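Alpha-fucosidase (Bifidobacterium bifidum, PDB 2EAB) probably hydrolyses alpha-1,2-fucosidic linkages to release L-fucose from glycans, this chain being the catalytic region of a longer, probably membrane-bound protein. Local coordinates at residues S731-G736 with D777-Q782; N800-L805 with T827-G832. All coordinates share one frame; numbering follows the deposited sequence.

Two contacts, their centres about 11 Å apart, illustrate how a glycosidase joins its helical catalytic domain to the beta domain that follows it. Contact 1 packs two helices of the catalytic domain; contact 2 packs two parts of the C-terminal domain. They meet at and just beside strands 781-782 and 799-801, neighbours in one sheet: Gln782 O lies 2.7 Å from Asn800 N, and Leu780 O lies 2.9 Å from Leu802 N, both probable hydrogen bonds. In contact 1 the Arg734 side chain is about 4 Å from a bound Tris, probably from the crystallisation liquor, which may mark a pocket, and about 6 Å from that of Asp690, which binds calcium in a structure of this protein, though none is bound there in this model.

Contact 1: residues S731-G736 with D777-Q782; sequences SWARTG and DEMLLQ. With EDO (1,2-ethanediol), chain G.
Arg734 and Glu778 both bend at their second torsion (chi2 -70° and -68°), and these two turns bring guanidinium and carboxylate together between the two helices. The result is a salt bridge from Arg734 NE to Glu778 OE1, 2.9 Å long and almost straight at 172°. The oxygen sits in the guanidinium plane, at its edge, while the donor meets the carboxylate from above its plane, so the two flat groups are strongly tilted rather than coplanar. A 1,2-ethanediol, probably from the crystallisation liquor, lies beside the bridge: its O1 donates to Glu778 OE2 over 2.8 Å, whereas its approach to Arg734 NH2 is suspiciously short and of doubtful geometry. Arg734 NH1 and NH2 also donate to the backbone oxygens of Gly689 and Pro688.

Nearer the backbones the helices come close, with Ala733 CB 3.7 Å from Glu778 CB and 4.2 Å from Met779 CG. A small residue lets helices 722-734 and 767-780 approach in this way within the helical family 95 catalytic domain, a member of the six-hairpin clan whose core is an (alpha/alpha)6 barrel.

Gln782, just beyond the second helix, reaches back to a carbonyl of each helix. Its NE2 donates to Ala733 O at 2.9 Å and to Glu778 O at 2.8 Å, with each acceptor near the amide plane. The first bond comes in well above the carbonyl plane, on the opposite face from Gly736 N, which also binds Ala733 O. With an alanine here, Ala733 O and Glu778 O would probably both lose the amide donor that links them. Gln782 OE1 serves separately, accepting from a water that lies 2.8 Å away and also donates to Arg734 O.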
# COMPACT_ATOMS: atom_id res chain seq x y z
N SER A 731 12.04 -8.95 0.04
CA SER A 731 12.80 -9.80 -0.87
C SER A 731 13.73 -10.72 -0.09
O SER A 731 13.76 -11.93 -0.33
CB SER A 731 13.60 -8.96 -1.85
OG SER A 731 12.74 -8.16 -2.65
N TRP A 732 14.47 -10.15 0.85
CA TRP A 732 15.35 -10.96 1.68
C TRP A 732 14.58 -11.96 2.54
O TRP A 732 15.05 -13.08 2.74
CB TRP A 732 16.27 -10.08 2.51
CG TRP A 732 17.50 -9.65 1.76
CD1 TRP A 732 17.71 -8.45 1.14
CD2 TRP A 732 18.69 -10.42 1.56
NE1 TRP A 732 18.96 -8.43 0.56
CE2 TRP A 732 19.59 -9.62 0.81
CE3 TRP A 732 19.09 -11.71 1.93
CZ2 TRP A 732 20.86 -10.07 0.43
CZ3 TRP A 732 20.36 -12.16 1.56
CH2 TRP A 732 21.23 -11.33 0.81
N ALA A 733 13.39 -11.60 3.02
CA ALA A 733 12.60 -12.55 3.81
C ALA A 733 12.31 -13.83 3.01
O ALA A 733 12.39 -14.93 3.55
CB ALA A 733 11.30 -11.92 4.29
N ARG A 734 12.00 -13.67 1.73
CA ARG A 734 11.68 -14.80 0.86
C ARG A 734 12.86 -15.75 0.65
O ARG A 734 12.66 -16.90 0.28
CB ARG A 734 11.16 -14.29 -0.49
CG ARG A 734 9.79 -13.61 -0.43
CD ARG A 734 8.66 -14.62 -0.16
NE ARG A 734 7.30 -14.09 -0.29
CZ ARG A 734 6.68 -13.89 -1.45
NH1 ARG A 734 7.31 -14.11 -2.60
NH2 ARG A 734 5.43 -13.45 -1.47
N THR A 735 14.08 -15.26 0.88
CA THR A 735 15.28 -16.10 0.75
C THR A 735 15.48 -17.04 1.94
O THR A 735 16.29 -17.97 1.86
CB THR A 735 16.59 -15.27 0.63
OG1 THR A 735 16.90 -14.68 1.90
CG2 THR A 735 16.49 -14.19 -0.43
N GLY A 736 14.79 -16.78 3.05
CA GLY A 736 15.01 -17.53 4.28
C GLY A 736 16.10 -16.97 5.18
O GLY A 736 16.30 -17.47 6.29
N ASP A 777 5.80 -9.88 8.59
CA ASP A 777 4.92 -11.02 8.32
C ASP A 777 5.66 -12.11 7.56
O ASP A 777 5.57 -13.28 7.94
CB ASP A 777 3.68 -10.60 7.52
CG ASP A 777 2.63 -9.90 8.38
OD1 ASP A 777 2.86 -9.73 9.59
OD2 ASP A 777 1.57 -9.52 7.83
N GLU A 778 6.40 -11.74 6.51
CA GLU A 778 7.09 -12.72 5.68
C GLU A 778 8.23 -13.42 6.42
O GLU A 778 8.57 -14.55 6.09
CB GLU A 778 7.61 -12.09 4.38
CG GLU A 778 6.52 -11.52 3.46
CD GLU A 778 5.59 -12.57 2.85
OE1 GLU A 778 6.08 -13.55 2.25
OE2 GLU A 778 4.36 -12.38 2.94
N MET A 779 8.80 -12.78 7.44
CA MET A 779 9.79 -13.47 8.28
C MET A 779 9.17 -14.58 9.10
O MET A 779 9.78 -15.63 9.31
CB MET A 779 10.51 -12.48 9.19
CG MET A 779 11.59 -11.68 8.49
SD MET A 779 12.70 -10.85 9.62
CE MET A 779 11.70 -9.40 9.84
N LEU A 780 7.94 -14.35 9.56
CA LEU A 780 7.27 -15.26 10.48
C LEU A 780 6.37 -16.28 9.79
O LEU A 780 6.09 -17.34 10.36
CB LEU A 780 6.48 -14.48 11.53
CG LEU A 780 7.28 -13.42 12.30
CD1 LEU A 780 6.37 -12.69 13.26
CD2 LEU A 780 8.47 -14.03 13.04
N LEU A 781 5.94 -15.96 8.58
CA LEU A 781 4.99 -16.79 7.85
C LEU A 781 5.10 -16.52 6.36
O LEU A 781 5.03 -15.37 5.93
CB LEU A 781 3.55 -16.48 8.30
CG LEU A 781 2.43 -17.13 7.49
CD1 LEU A 781 2.43 -18.65 7.65
CD2 LEU A 781 1.08 -16.56 7.89
N GLN A 782 5.28 -17.58 5.57
CA GLN A 782 5.16 -17.47 4.12
C GLN A 782 4.14 -18.48 3.65
O GLN A 782 3.93 -19.52 4.30
CB GLN A 782 6.51 -17.66 3.43
CG GLN A 782 7.38 -16.40 3.54
CD GLN A 782 8.85 -16.62 3.22
OE1 GLN A 782 9.20 -17.45 2.38
NE2 GLN A 782 9.71 -15.86 3.88
C1 EDO G . 3.69 -11.24 -0.44
O1 EDO G . 3.79 -12.60 0.22
C2 EDO G . 2.53 -10.48 0.33
O2 EDO G . 1.33 -11.28 0.20
O HOH W 1 11.73 -18.61 2.39

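Contact 2: residues N800-L805 with T827-G832; sequences NILPAL and TTWKNG
Leu802 and Leu805 lie over one face of the Trp829 indole and share it between them. Leu802 CD2 makes a CH-pi contact with the six-membered ring, 4.2 Å from its centroid, and Leu805 CD2 makes another with the five-membered ring at 4.0 Å. The second methyl of each leucine adds to the grip: Leu805 CD1 settles 3.7 Å from Trp829 CE2, towards the rim, and Leu802 CD1 packs 3.8 Å from Trp829 CB. Next to the ring, Leu802 CD2 and Thr827 CG2 meet tip to tip at 4.0 Å, and Ile801 CG2 slides past Thr827 OG1.

The indole is presented to the leucines by its first torsion (chi1 66°), which places CG between the backbone N and the carbonyl carbon. Further out, polar bonds fix the groups that carry the packing. Trp829 NE1 is hydrogen-bonded to Trp809 O, and Thr827 OG1 to Glu836 O on the adjoining strand, so these two side-chain polar atoms are satisfied within the apolar packing. Leu780, at the end of helix 767-780, touches Leu802, Leu805 and Trp829 alike.

The end of strand 799-801, from the mixed sheet, and the loop that follows it thus pack on strand 823-830 of the antiparallel sheet, consistent with the face-to-face packing of sheets in the beta-sandwich-like family 95 C-terminal domain.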
# COMPACT_ATOMS: atom_id res chain seq x y z
N ASN A 800 4.08 -21.97 5.52
CA ASN A 800 5.47 -22.07 5.94
C ASN A 800 5.71 -21.26 7.20
O ASN A 800 5.73 -20.03 7.18
CB ASN A 800 6.39 -21.62 4.80
CG ASN A 800 7.86 -21.88 5.08
OD1 ASN A 800 8.23 -22.27 6.19
ND2 ASN A 800 8.70 -21.66 4.07
N ILE A 801 5.86 -21.98 8.31
CA ILE A 801 6.03 -21.41 9.64
C ILE A 801 7.48 -21.01 9.89
O ILE A 801 8.40 -21.83 9.76
CB ILE A 801 5.56 -22.41 10.72
CG1 ILE A 801 4.11 -22.86 10.49
CG2 ILE A 801 5.79 -21.87 12.13
CD1 ILE A 801 3.07 -21.74 10.54
N LEU A 802 7.67 -19.75 10.28
CA LEU A 802 8.98 -19.19 10.64
C LEU A 802 10.05 -19.42 9.56
O LEU A 802 11.11 -19.99 9.84
CB LEU A 802 9.43 -19.71 12.01
CG LEU A 802 8.50 -19.36 13.18
CD1 LEU A 802 8.94 -20.08 14.44
CD2 LEU A 802 8.42 -17.85 13.41
N PRO A 803 9.77 -18.97 8.32
CA PRO A 803 10.69 -19.20 7.20
C PRO A 803 11.96 -18.35 7.22
O PRO A 803 12.94 -18.72 6.57
CB PRO A 803 9.84 -18.83 5.99
CG PRO A 803 8.89 -17.79 6.53
CD PRO A 803 8.55 -18.27 7.90
N ALA A 804 11.95 -17.23 7.93
CA ALA A 804 13.12 -16.35 7.98
C ALA A 804 13.18 -15.66 9.33
O ALA A 804 13.15 -14.43 9.44
CB ALA A 804 13.09 -15.34 6.82
N LEU A 805 13.28 -16.49 10.37
CA LEU A 805 13.31 -16.01 11.74
C LEU A 805 14.70 -15.50 12.09
O LEU A 805 15.68 -16.25 11.98
CB LEU A 805 12.90 -17.13 12.69
CG LEU A 805 12.94 -16.82 14.19
CD1 LEU A 805 11.83 -15.84 14.57
CD2 LEU A 805 12.83 -18.10 14.99
N THR A 827 1.97 -18.73 16.14
CA THR A 827 3.14 -19.55 16.44
C THR A 827 3.90 -19.00 17.63
O THR A 827 4.00 -17.78 17.81
CB THR A 827 4.08 -19.76 15.21
OG1 THR A 827 5.07 -20.75 15.51
CG2 THR A 827 4.77 -18.48 14.79
N THR A 828 4.40 -19.92 18.45
CA THR A 828 5.25 -19.59 19.58
C THR A 828 6.58 -20.30 19.35
O THR A 828 6.60 -21.44 18.88
CB THR A 828 4.62 -20.06 20.90
OG1 THR A 828 3.34 -19.43 21.05
CG2 THR A 828 5.49 -19.70 22.10
N TRP A 829 7.67 -19.62 19.66
CA TRP A 829 8.99 -20.20 19.51
C TRP A 829 9.89 -19.88 20.69
O TRP A 829 9.67 -18.89 21.40
CB TRP A 829 9.63 -19.79 18.17
CG TRP A 829 9.97 -18.33 18.04
CD1 TRP A 829 11.18 -17.75 18.27
CD2 TRP A 829 9.09 -17.28 17.62
NE1 TRP A 829 11.11 -16.40 18.02
CE2 TRP A 829 9.84 -16.08 17.63
CE3 TRP A 829 7.74 -17.23 17.24
CZ2 TRP A 829 9.29 -14.84 17.27
CZ3 TRP A 829 7.19 -15.99 16.88
CH2 TRP A 829 7.97 -14.82 16.90
N LYS A 830 10.88 -20.74 20.89
CA LYS A 830 11.84 -20.60 21.97
C LYS A 830 13.16 -21.19 21.49
O LYS A 830 13.16 -22.19 20.78
CB LYS A 830 11.35 -21.35 23.21
CG LYS A 830 12.05 -20.97 24.50
CD LYS A 830 11.37 -21.60 25.70
CE LYS A 830 12.02 -21.15 27.00
NZ LYS A 830 11.83 -19.69 27.26
N ASN A 831 14.27 -20.55 21.86
CA ASN A 831 15.60 -20.97 21.42
C ASN A 831 15.65 -21.20 19.90
O ASN A 831 16.25 -22.17 19.42
CB ASN A 831 16.06 -22.23 22.18
CG ASN A 831 16.04 -22.04 23.69
OD1 ASN A 831 15.37 -22.79 24.41
ND2 ASN A 831 16.75 -21.03 24.17
N GLY A 832 15.00 -20.30 19.17
CA GLY A 832 15.02 -20.32 17.71
C GLY A 832 14.18 -21.39 17.02
O GLY A 832 14.29 -21.56 15.80